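Local coordinates for protein TbpB (Actinobacillus pleuropneumoniae, PDB 3HOL) that probably binds host transferrin at the bacterial surface, serving as the lipoprotein component of a transferrin receptor used for iron acquisition, at residues 111-116 with 272-277; 362-367 with 475-480; 44-49 with 127-132; 101-106 with 256-261. One frame throughout, in Å; residues are numbered along the deposited sequence.

Contact 1: residues 111-116 with 272-277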
# COMPACT_ATOMS: atom_id res chain seq x y z
N ALA A 111 2.22 4.03 3.90
CA ALA A 111 3.60 4.55 4.16
C ALA A 111 4.63 4.02 3.18
O ALA A 111 4.67 2.83 2.91
CB ALA A 111 4.03 4.20 5.62
N LYS A 112 5.49 4.89 2.66
CA LYS A 112 6.60 4.41 1.80
C LYS A 112 7.94 4.49 2.51
O LYS A 112 8.95 3.98 2.01
CB LYS A 112 6.65 5.21 0.48
CG LYS A 112 5.50 4.78 -0.50
CD LYS A 112 5.74 5.31 -1.91
CE LYS A 112 4.61 4.87 -2.86
NZ LYS A 112 3.47 5.84 -2.85
N GLU A 113 7.95 5.16 3.66
CA GLU A 113 9.09 5.15 4.56
C GLU A 113 8.60 4.80 5.96
O GLU A 113 7.47 5.14 6.34
CB GLU A 113 9.78 6.52 4.58
CG GLU A 113 10.22 7.02 3.21
CD GLU A 113 11.12 8.29 3.26
OE1 GLU A 113 11.41 8.84 4.35
OE2 GLU A 113 11.54 8.73 2.18
N LEU A 114 9.45 4.08 6.70
CA LEU A 114 9.21 3.76 8.10
C LEU A 114 10.33 4.36 9.00
O LEU A 114 11.47 4.50 8.53
CB LEU A 114 9.24 2.22 8.27
CG LEU A 114 8.20 1.39 7.48
CD1 LEU A 114 8.36 -0.07 7.90
CD2 LEU A 114 6.79 1.84 7.82
N PRO A 115 9.99 4.65 10.28
CA PRO A 115 11.02 5.03 11.26
C PRO A 115 12.10 3.95 11.29
O PRO A 115 11.81 2.76 11.09
CB PRO A 115 10.24 5.12 12.56
CG PRO A 115 8.80 5.49 12.12
CD PRO A 115 8.62 4.76 10.82
N VAL A 116 13.34 4.39 11.45
CA VAL A 116 14.51 3.48 11.40
C VAL A 116 14.63 2.65 12.67
O VAL A 116 14.77 1.44 12.62
CB VAL A 116 15.87 4.25 11.19
CG1 VAL A 116 16.98 3.24 10.95
CG2 VAL A 116 15.77 5.14 9.99
N THR A 272 13.86 8.28 9.17
CA THR A 272 13.13 7.23 8.45
C THR A 272 14.01 6.58 7.40
O THR A 272 15.04 7.17 7.02
CB THR A 272 11.81 7.76 7.83
OG1 THR A 272 12.12 8.78 6.88
CG2 THR A 272 10.89 8.37 8.88
N VAL A 273 13.64 5.35 6.99
CA VAL A 273 14.24 4.70 5.82
C VAL A 273 13.15 4.32 4.81
O VAL A 273 12.03 3.96 5.20
CB VAL A 273 15.00 3.38 6.18
CG1 VAL A 273 16.38 3.68 6.72
CG2 VAL A 273 14.20 2.47 7.17
N ARG A 274 13.48 4.34 3.52
CA ARG A 274 12.51 3.97 2.48
C ARG A 274 12.26 2.46 2.49
O ARG A 274 13.20 1.65 2.63
CB ARG A 274 13.04 4.37 1.12
CG ARG A 274 12.02 4.44 -0.01
CD ARG A 274 11.83 5.89 -0.43
NE ARG A 274 10.73 5.90 -1.39
CZ ARG A 274 9.83 6.86 -1.46
NH1 ARG A 274 9.92 7.88 -0.63
NH2 ARG A 274 8.87 6.79 -2.36
N ILE A 275 11.00 2.08 2.29
CA ILE A 275 10.65 0.66 2.08
C ILE A 275 10.08 0.42 0.69
O ILE A 275 10.17 -0.70 0.18
CB ILE A 275 9.65 0.12 3.11
CG1 ILE A 275 8.40 1.04 3.24
CG2 ILE A 275 10.35 -0.09 4.45
CD1 ILE A 275 7.15 0.30 3.93
N ILE A 276 9.46 1.45 0.10
CA ILE A 276 8.74 1.26 -1.13
C ILE A 276 8.93 2.41 -2.09
O ILE A 276 8.94 3.58 -1.66
CB ILE A 276 7.23 1.15 -0.83
CG1 ILE A 276 6.93 -0.11 0.00
CG2 ILE A 276 6.39 1.21 -2.11
CD1 ILE A 276 5.49 -0.04 0.63
N ASP A 277 9.04 2.09 -3.39
CA ASP A 277 8.82 3.09 -4.44
C ASP A 277 7.59 2.66 -5.23
O ASP A 277 7.46 1.48 -5.54
CB ASP A 277 10.02 3.17 -5.41
CG ASP A 277 11.30 3.66 -4.73
OD1 ASP A 277 11.20 4.58 -3.91
OD2 ASP A 277 12.39 3.06 -5.00

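Contact 2: residues 362-367 with 475-480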
# COMPACT_ATOMS: atom_id res chain seq x y z
N GLY A 362 9.01 -0.72 -6.56
CA GLY A 362 10.10 -1.55 -6.07
C GLY A 362 9.96 -1.77 -4.57
O GLY A 362 9.38 -0.93 -3.86
N GLU A 363 10.48 -2.90 -4.10
CA GLU A 363 10.50 -3.28 -2.69
C GLU A 363 11.93 -3.10 -2.21
O GLU A 363 12.77 -3.95 -2.52
CB GLU A 363 10.09 -4.77 -2.57
CG GLU A 363 8.73 -5.06 -3.19
CD GLU A 363 8.45 -6.55 -3.44
OE1 GLU A 363 9.10 -7.41 -2.84
OE2 GLU A 363 7.56 -6.84 -4.27
N ARG A 364 12.22 -1.99 -1.50
CA ARG A 364 13.63 -1.65 -1.19
C ARG A 364 14.33 -2.71 -0.41
O ARG A 364 13.75 -3.30 0.51
CB ARG A 364 13.72 -0.39 -0.31
CG ARG A 364 13.41 0.89 -1.00
CD ARG A 364 14.57 1.36 -1.92
NE ARG A 364 14.18 2.63 -2.57
CZ ARG A 364 14.70 3.82 -2.30
NH1 ARG A 364 14.23 4.88 -2.96
NH2 ARG A 364 15.67 3.97 -1.39
N THR A 365 15.62 -2.89 -0.70
CA THR A 365 16.49 -3.74 0.14
C THR A 365 16.54 -3.22 1.59
O THR A 365 16.74 -2.02 1.81
CB THR A 365 17.92 -3.75 -0.43
OG1 THR A 365 17.86 -4.20 -1.79
CG2 THR A 365 18.88 -4.65 0.41
N ALA A 366 16.41 -4.12 2.57
CA ALA A 366 16.64 -3.71 3.96
C ALA A 366 18.08 -3.16 4.10
O ALA A 366 19.05 -3.76 3.57
CB ALA A 366 16.37 -4.90 4.95
N THR A 367 18.22 -2.01 4.75
CA THR A 367 19.52 -1.32 4.75
C THR A 367 20.58 -2.19 5.42
O THR A 367 21.76 -2.14 5.04
CB THR A 367 19.43 0.09 5.38
OG1 THR A 367 18.36 0.83 4.75
CG2 THR A 367 20.78 0.85 5.20
N GLY A 475 16.44 3.14 -6.31
CA GLY A 475 16.80 2.31 -5.21
C GLY A 475 17.33 0.94 -5.59
O GLY A 475 17.30 0.54 -6.76
N PHE A 476 17.75 0.24 -4.55
CA PHE A 476 18.13 -1.15 -4.61
C PHE A 476 17.00 -1.99 -4.03
O PHE A 476 16.45 -1.62 -3.00
CB PHE A 476 19.43 -1.33 -3.84
CG PHE A 476 20.60 -0.66 -4.52
CD1 PHE A 476 21.28 -1.30 -5.57
CD2 PHE A 476 20.97 0.65 -4.18
CE1 PHE A 476 22.34 -0.64 -6.25
CE2 PHE A 476 22.04 1.29 -4.82
CZ PHE A 476 22.71 0.65 -5.87
N TYR A 477 16.65 -3.09 -4.73
CA TYR A 477 15.47 -3.87 -4.39
C TYR A 477 15.80 -5.33 -4.17
O TYR A 477 16.70 -5.88 -4.84
CB TYR A 477 14.44 -3.75 -5.52
CG TYR A 477 14.11 -2.31 -5.88
CD1 TYR A 477 13.58 -1.43 -4.92
CD2 TYR A 477 14.34 -1.83 -7.16
CE1 TYR A 477 13.27 -0.07 -5.25
CE2 TYR A 477 14.03 -0.46 -7.52
CZ TYR A 477 13.50 0.40 -6.54
OH TYR A 477 13.18 1.72 -6.88
N GLY A 478 15.08 -5.95 -3.24
CA GLY A 478 15.30 -7.35 -2.89
C GLY A 478 16.36 -7.60 -1.82
O GLY A 478 17.08 -6.68 -1.41
N PRO A 479 16.49 -8.86 -1.37
CA PRO A 479 17.22 -9.18 -0.16
C PRO A 479 18.73 -8.94 -0.25
O PRO A 479 19.40 -8.84 0.80
CB PRO A 479 16.92 -10.69 0.06
CG PRO A 479 15.87 -11.07 -0.93
CD PRO A 479 15.85 -10.02 -2.00
N THR A 480 19.27 -8.90 -1.46
CA THR A 480 20.70 -8.80 -1.62
C THR A 480 21.08 -7.60 -2.50
O THR A 480 22.25 -7.46 -2.91
CB THR A 480 21.33 -10.13 -2.21
OG1 THR A 480 20.74 -10.44 -3.48
CG2 THR A 480 21.16 -11.31 -1.25

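Contact 3: residues 44-49 with 127-132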
# COMPACT_ATOMS: atom_id res chain seq x y z
N VAL A 44 -26.49 -15.03 13.71
CA VAL A 44 -25.98 -14.48 12.46
C VAL A 44 -24.61 -13.83 12.75
O VAL A 44 -24.49 -12.93 13.61
CB VAL A 44 -26.96 -13.47 11.80
CG1 VAL A 44 -26.33 -12.71 10.60
CG2 VAL A 44 -28.27 -14.19 11.35
N ASP A 45 -23.59 -14.32 12.05
CA ASP A 45 -22.20 -14.01 12.38
C ASP A 45 -21.69 -12.84 11.56
O ASP A 45 -22.35 -12.43 10.61
CB ASP A 45 -21.31 -15.24 12.10
CG ASP A 45 -21.52 -16.36 13.14
OD1 ASP A 45 -21.99 -16.10 14.26
OD2 ASP A 45 -21.25 -17.51 12.79
N ILE A 46 -20.51 -12.32 11.90
CA ILE A 46 -19.83 -11.37 11.04
C ILE A 46 -19.64 -12.03 9.68
O ILE A 46 -19.13 -13.16 9.61
CB ILE A 46 -18.46 -10.96 11.64
CG1 ILE A 46 -18.63 -10.40 13.07
CG2 ILE A 46 -17.71 -9.94 10.76
CD1 ILE A 46 -19.39 -9.06 13.11
N SER A 47 -20.10 -11.36 8.61
CA SER A 47 -19.87 -11.87 7.26
C SER A 47 -19.91 -10.71 6.29
O SER A 47 -20.33 -9.60 6.65
CB SER A 47 -20.94 -12.91 6.88
OG SER A 47 -22.13 -12.22 6.58
N ASP A 48 -19.47 -10.96 5.06
CA ASP A 48 -19.57 -9.99 3.97
C ASP A 48 -18.76 -8.74 4.26
O ASP A 48 -19.22 -7.65 4.02
CB ASP A 48 -21.03 -9.59 3.68
CG ASP A 48 -21.85 -10.73 3.15
OD1 ASP A 48 -21.29 -11.55 2.39
OD2 ASP A 48 -23.06 -10.80 3.49
N ILE A 49 -17.55 -8.92 4.76
CA ILE A 49 -16.65 -7.78 4.94
C ILE A 49 -16.28 -7.20 3.56
O ILE A 49 -15.97 -7.96 2.64
CB ILE A 49 -15.40 -8.20 5.70
CG1 ILE A 49 -15.79 -8.73 7.10
CG2 ILE A 49 -14.47 -7.02 5.81
CD1 ILE A 49 -14.74 -9.59 7.78
N ASP A 127 -13.24 0.41 17.94
CA ASP A 127 -14.68 0.29 17.83
C ASP A 127 -14.95 -1.15 17.39
O ASP A 127 -14.01 -1.85 16.97
CB ASP A 127 -15.19 1.27 16.76
CG ASP A 127 -15.27 2.70 17.30
OD1 ASP A 127 -16.16 2.94 18.13
OD2 ASP A 127 -14.45 3.56 16.87
N PHE A 128 -16.21 -1.59 17.45
CA PHE A 128 -16.53 -2.98 17.18
C PHE A 128 -17.99 -3.12 16.88
O PHE A 128 -18.81 -2.24 17.25
CB PHE A 128 -16.21 -3.92 18.38
CG PHE A 128 -16.96 -3.58 19.67
CD1 PHE A 128 -18.23 -4.11 19.93
CD2 PHE A 128 -16.39 -2.76 20.64
CE1 PHE A 128 -18.93 -3.78 21.11
CE2 PHE A 128 -17.08 -2.42 21.81
CZ PHE A 128 -18.35 -2.95 22.04
N THR A 129 -18.32 -4.26 16.26
CA THR A 129 -19.71 -4.75 16.30
C THR A 129 -19.68 -6.22 16.71
O THR A 129 -18.78 -6.96 16.27
CB THR A 129 -20.52 -4.55 14.97
OG1 THR A 129 -21.81 -5.18 15.10
CG2 THR A 129 -19.78 -5.14 13.70
N SER A 130 -20.58 -6.64 17.60
CA SER A 130 -20.68 -8.10 17.83
C SER A 130 -21.51 -8.75 16.72
O SER A 130 -22.00 -8.09 15.80
CB SER A 130 -21.26 -8.40 19.21
OG SER A 130 -22.67 -8.22 19.16
N ASN A 131 -21.62 -10.08 16.76
CA ASN A 131 -22.61 -10.74 15.93
C ASN A 131 -23.97 -10.64 16.63
O ASN A 131 -24.06 -10.02 17.71
CB ASN A 131 -22.20 -12.20 15.66
CG ASN A 131 -22.21 -13.05 16.90
OD1 ASN A 131 -22.17 -12.57 18.03
ND2 ASN A 131 -22.23 -14.37 16.69
N ALA A 132 -25.01 -11.26 16.03
CA ALA A 132 -26.37 -11.29 16.58
C ALA A 132 -26.71 -12.72 17.00
O ALA A 132 -26.65 -13.64 16.18
CB ALA A 132 -27.41 -10.76 15.57

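Contact 4: residues 101-106 with 256-261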
# COMPACT_ATOMS: atom_id res chain seq x y z
N GLY A 101 -26.50 -0.47 10.77
CA GLY A 101 -25.36 0.33 10.32
C GLY A 101 -24.10 -0.48 10.05
O GLY A 101 -24.16 -1.69 9.71
N TYR A 102 -22.95 0.19 10.20
CA TYR A 102 -21.67 -0.33 9.74
C TYR A 102 -20.54 0.09 10.65
O TYR A 102 -20.62 1.13 11.33
CB TYR A 102 -21.36 0.18 8.31
CG TYR A 102 -22.43 -0.15 7.30
CD1 TYR A 102 -22.33 -1.31 6.54
CD2 TYR A 102 -23.55 0.69 7.12
CE1 TYR A 102 -23.31 -1.64 5.63
CE2 TYR A 102 -24.56 0.34 6.20
CZ TYR A 102 -24.41 -0.81 5.47
OH TYR A 102 -25.37 -1.20 4.56
N VAL A 103 -19.48 -0.72 10.64
CA VAL A 103 -18.22 -0.44 11.39
C VAL A 103 -17.10 -0.53 10.34
O VAL A 103 -17.10 -1.45 9.47
CB VAL A 103 -18.03 -1.44 12.55
CG1 VAL A 103 -16.69 -1.19 13.33
CG2 VAL A 103 -19.26 -1.36 13.55
N TYR A 104 -16.14 0.40 10.39
CA TYR A 104 -15.11 0.49 9.33
C TYR A 104 -13.78 1.07 9.82
O TYR A 104 -13.69 1.70 10.90
CB TYR A 104 -15.64 1.37 8.20
CG TYR A 104 -15.67 2.83 8.60
CD1 TYR A 104 -14.61 3.69 8.26
CD2 TYR A 104 -16.72 3.34 9.37
CE1 TYR A 104 -14.60 5.01 8.68
CE2 TYR A 104 -16.72 4.66 9.76
CZ TYR A 104 -15.64 5.48 9.43
OH TYR A 104 -15.62 6.79 9.82
N TYR A 105 -12.72 0.83 9.06
CA TYR A 105 -11.55 1.73 9.10
C TYR A 105 -11.15 2.04 7.69
O TYR A 105 -11.40 1.22 6.77
CB TYR A 105 -10.36 1.11 9.83
CG TYR A 105 -9.50 0.13 9.01
CD1 TYR A 105 -8.35 0.58 8.31
CD2 TYR A 105 -9.79 -1.24 8.99
CE1 TYR A 105 -7.55 -0.31 7.55
CE2 TYR A 105 -8.97 -2.16 8.27
CZ TYR A 105 -7.84 -1.66 7.57
OH TYR A 105 -7.06 -2.52 6.85
N LYS A 106 -10.45 3.16 7.51
CA LYS A 106 -9.80 3.44 6.25
C LYS A 106 -8.61 4.36 6.45
O LYS A 106 -8.44 4.97 7.53
CB LYS A 106 -10.78 4.08 5.27
CG LYS A 106 -11.35 5.43 5.82
CD LYS A 106 -11.89 6.34 4.72
CE LYS A 106 -13.17 5.87 4.13
NZ LYS A 106 -13.54 6.69 2.91
N SER A 256 -17.72 -13.85 16.09
CA SER A 256 -18.63 -13.18 17.04
C SER A 256 -18.32 -11.69 17.26
O SER A 256 -19.03 -11.01 17.99
CB SER A 256 -18.56 -13.88 18.38
OG SER A 256 -17.26 -13.72 18.92
N LEU A 257 -17.24 -11.20 16.66
CA LEU A 257 -16.81 -9.81 16.85
C LEU A 257 -15.95 -9.34 15.70
O LEU A 257 -15.14 -10.12 15.16
CB LEU A 257 -16.09 -9.65 18.20
CG LEU A 257 -16.23 -8.19 18.62
CD1 LEU A 257 -17.12 -7.98 19.86
CD2 LEU A 257 -14.87 -7.56 18.70
N PHE A 258 -16.16 -8.08 15.29
CA PHE A 258 -15.34 -7.39 14.29
C PHE A 258 -14.90 -6.11 14.94
O PHE A 258 -15.72 -5.30 15.34
CB PHE A 258 -16.21 -7.10 13.06
CG PHE A 258 -15.54 -6.34 11.94
CD1 PHE A 258 -14.90 -7.02 10.88
CD2 PHE A 258 -15.66 -4.93 11.85
CE1 PHE A 258 -14.38 -6.33 9.79
CE2 PHE A 258 -15.11 -4.22 10.78
CZ PHE A 258 -14.48 -4.92 9.74
N ALA A 259 -13.59 -5.94 15.09
CA ALA A 259 -13.03 -4.78 15.75
C ALA A 259 -12.22 -3.95 14.77
O ALA A 259 -11.59 -4.49 13.88
CB ALA A 259 -12.13 -5.27 16.93
N VAL A 260 -12.21 -2.64 14.94
CA VAL A 260 -11.40 -1.73 14.12
C VAL A 260 -10.65 -0.77 15.04
O VAL A 260 -11.05 -0.59 16.18
CB VAL A 260 -12.23 -0.85 13.11
CG1 VAL A 260 -12.95 -1.72 12.04
CG2 VAL A 260 -13.31 0.02 13.87
N PHE A 261 -9.58 -0.16 14.55
CA PHE A 261 -8.82 0.76 15.40
C PHE A 261 -8.05 1.73 14.53
O PHE A 261 -7.82 1.47 13.35
CB PHE A 261 -7.87 -0.01 16.36
CG PHE A 261 -7.06 -1.08 15.69
CD1 PHE A 261 -5.83 -0.79 15.09
CD2 PHE A 261 -7.51 -2.40 15.67
CE1 PHE A 261 -5.08 -1.79 14.46
CE2 PHE A 261 -6.76 -3.40 15.03
CZ PHE A 261 -5.55 -3.09 14.42

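Contact 1: residues 111-116 with 272-277
K112, T272 and E113 bury the most surface where strand 113-115 runs antiparallel to strand 272-274. The backbone O of K112 accepts two bonds, from I275 N (2.8 Å) and I276 N (3.2 Å). Two successive N-H groups on one carbonyl fit a classic beta bulge at I275 and I276; both come from the same face of its plane. The K112 side chain runs alongside R274. Its CB sits over one face of the guanidinium, and its CD lies 3.5 Å from R274 NH2. A bend at the last torsion (K112 chi4 88°) takes NZ to E290 and L291 O.

E113 divides its carboxylate. OE1 takes a bond from T272 OG1 (2.6 Å), nearly along the C-O axis. OE2 forms a salt bridge with R274 NH1 (3.4 Å) at the guanidinium edge, its hydrogen bond weak, with the two planes 82° apart. R274 NE binds D277 OD1 (2.9 Å), while D277 OD2 meets R364 and Y477. On the other face of the sheet, L114 CG packs on I275 CD1.

The contact joins strand 113-115 to a strand of the C-lobe handle. Each cation has carboxylate partners, K112 with E290 and R274 with E113 and D277, which would favour the ionised forms.

Contact 2: residues 362-367 with 475-480
The Y477 ring is covered on both faces. G362 CA lies over one face, 3.8 Å from the ring centroid and 19° off the normal, a CH-pi contact. G475 O, from the same strand as Y477, sits above the opposite face, toward the rim. R364 N is at the ring edge, in plane. G362 has no side chain, so the ring rests directly on its backbone.

The second flat group is the R364 guanidinium. One of its faces lies on G475 CA, with NE 3.7 Å from that carbon. A bend at chi2 of R364 (-75°) carries the arginine back along the other segment. Its CD meets Y477 CE1 at 3.9 Å, and the guanidinium and ring planes are 66° apart.

Two backbone hydrogen bonds and one from a side chain surround the R364-Y477 bridge. T365 N donates to F476 O (2.8 Å). G478 N donates to E363 O (3.1 Å), arriving nearly end-on to the carbonyl. T365 OG1 donates to G478 O (2.6 Å) in the carbonyl plane. T365 thus binds the strand through its backbone N and the residue just after it through its hydroxyl.

Here the end of a C-lobe handle strand meets the end of a C-lobe barrel strand. The polar ends of R364 and Y477 both reach D277 OD2, and R364 also binds N440. The salt bridge from R364 would favour an ionised D277, and the tyrosine bond probably ties barrel to handle.

Contact 3: residues 44-49 with 127-132
N131 carries this contact against V44 and D45. Its CB presses on V44 O (3.2 Å) and also meets D45 CA (3.7 Å). CG lies about equally far from V44 O and D45 OD1. At the tip, ND2 donates to D45 OD1 (3.0 Å), nearly along the C-O axis and in the amide plane. The two side chains run side by side with their flat groups nearly coplanar. The other tip atom, OD1, accepts from R140. The chi1 of N131 (66°) sets CG between the backbone N and the carbonyl carbon, which brings the amide alongside D45.

Next to this pair, V44 and A132 form an antiparallel hydrogen-bonded pair. V44 N binds A132 O (2.8 Å), and A132 N binds V44 O (3.0 Å). Further along, I46 CD1 reaches T129 CG2 (4.0 Å). I46 and T129 both also touch V32 of strand 29-33.

The contact fastens the short strand 43-44 and the loop after it to strand 119-133 of the N-lobe barrel. Both ends of the N131 amide are used, one as donor and one as acceptor, which should fix which end is N and which is O. D45 OD1 also bridges to K43, and these two partners would favour an ionised carboxylate.

Contact 4: residues 101-106 with 256-261
V260 packs against the backbone O of Y104, with its CG2 at 3.4 Å and its CB at 3.7 Å from that oxygen. These are van der Waals contacts, and no polar bond joins the two segments. The backbone of Y104 makes its strand hydrogen bonds with G87, in its own sheet. Strands 101-106 and 257-261 belong to different sheets and cross at 38°, with their axes 6.6 Å apart at closest.

V260 is the centre of the contact. With its chi1 at -64°, CG2 falls between the backbone N and the carbonyl carbon and points at V103, whose CG1 it meets at 3.6 Å. V260 CG1 lies against the Y104 carbonyl and near Y105 N; the edge of the Y105 ring is farther off. The CB atoms of Y105 and V260 are 4.3 Å apart.

F258 meets the same methyl, V103 CG1, from another direction, with its CD2 at 4.2 Å. Its CE2 is 3.7 Å from V103 O. V32 of strand 29-33 and I46 also pack on F258, and V103 touches T129 as well.

This is sheet-on-sheet packing between the five-stranded sheet that holds strand 101-107 and the N-lobe barrel. All the residues that touch are buried. The side chains that meet are apolar, V103 and V260 with F258 and the CB of Y105, so the joint rests largely on packing and exclusion of water, while the polar end of Y105 has a weak bond to R206.

From the N terminus, residues 44-49, 101-106 and 111-116 come first and find their partners in the same order, at 127-132, 256-261 and 272-277. Contacts 3, 4 and 1 therefore all cross one another, and none nests. Contact 2 follows in series, closing a loop from 362-367 to 475-480. Contacts 3 and 4 touch, because strands 119-133 and 257-265 are neighbours in the N-lobe barrel. Contacts 1 and 2 meet at neighbouring strands 272-282 and 356-363 of the handle sheet. Contacts 3 and 4 bind the N-terminal segments to the first barrel; contacts 1 and 2 carry the connection through the C-lobe handle to the second barrel.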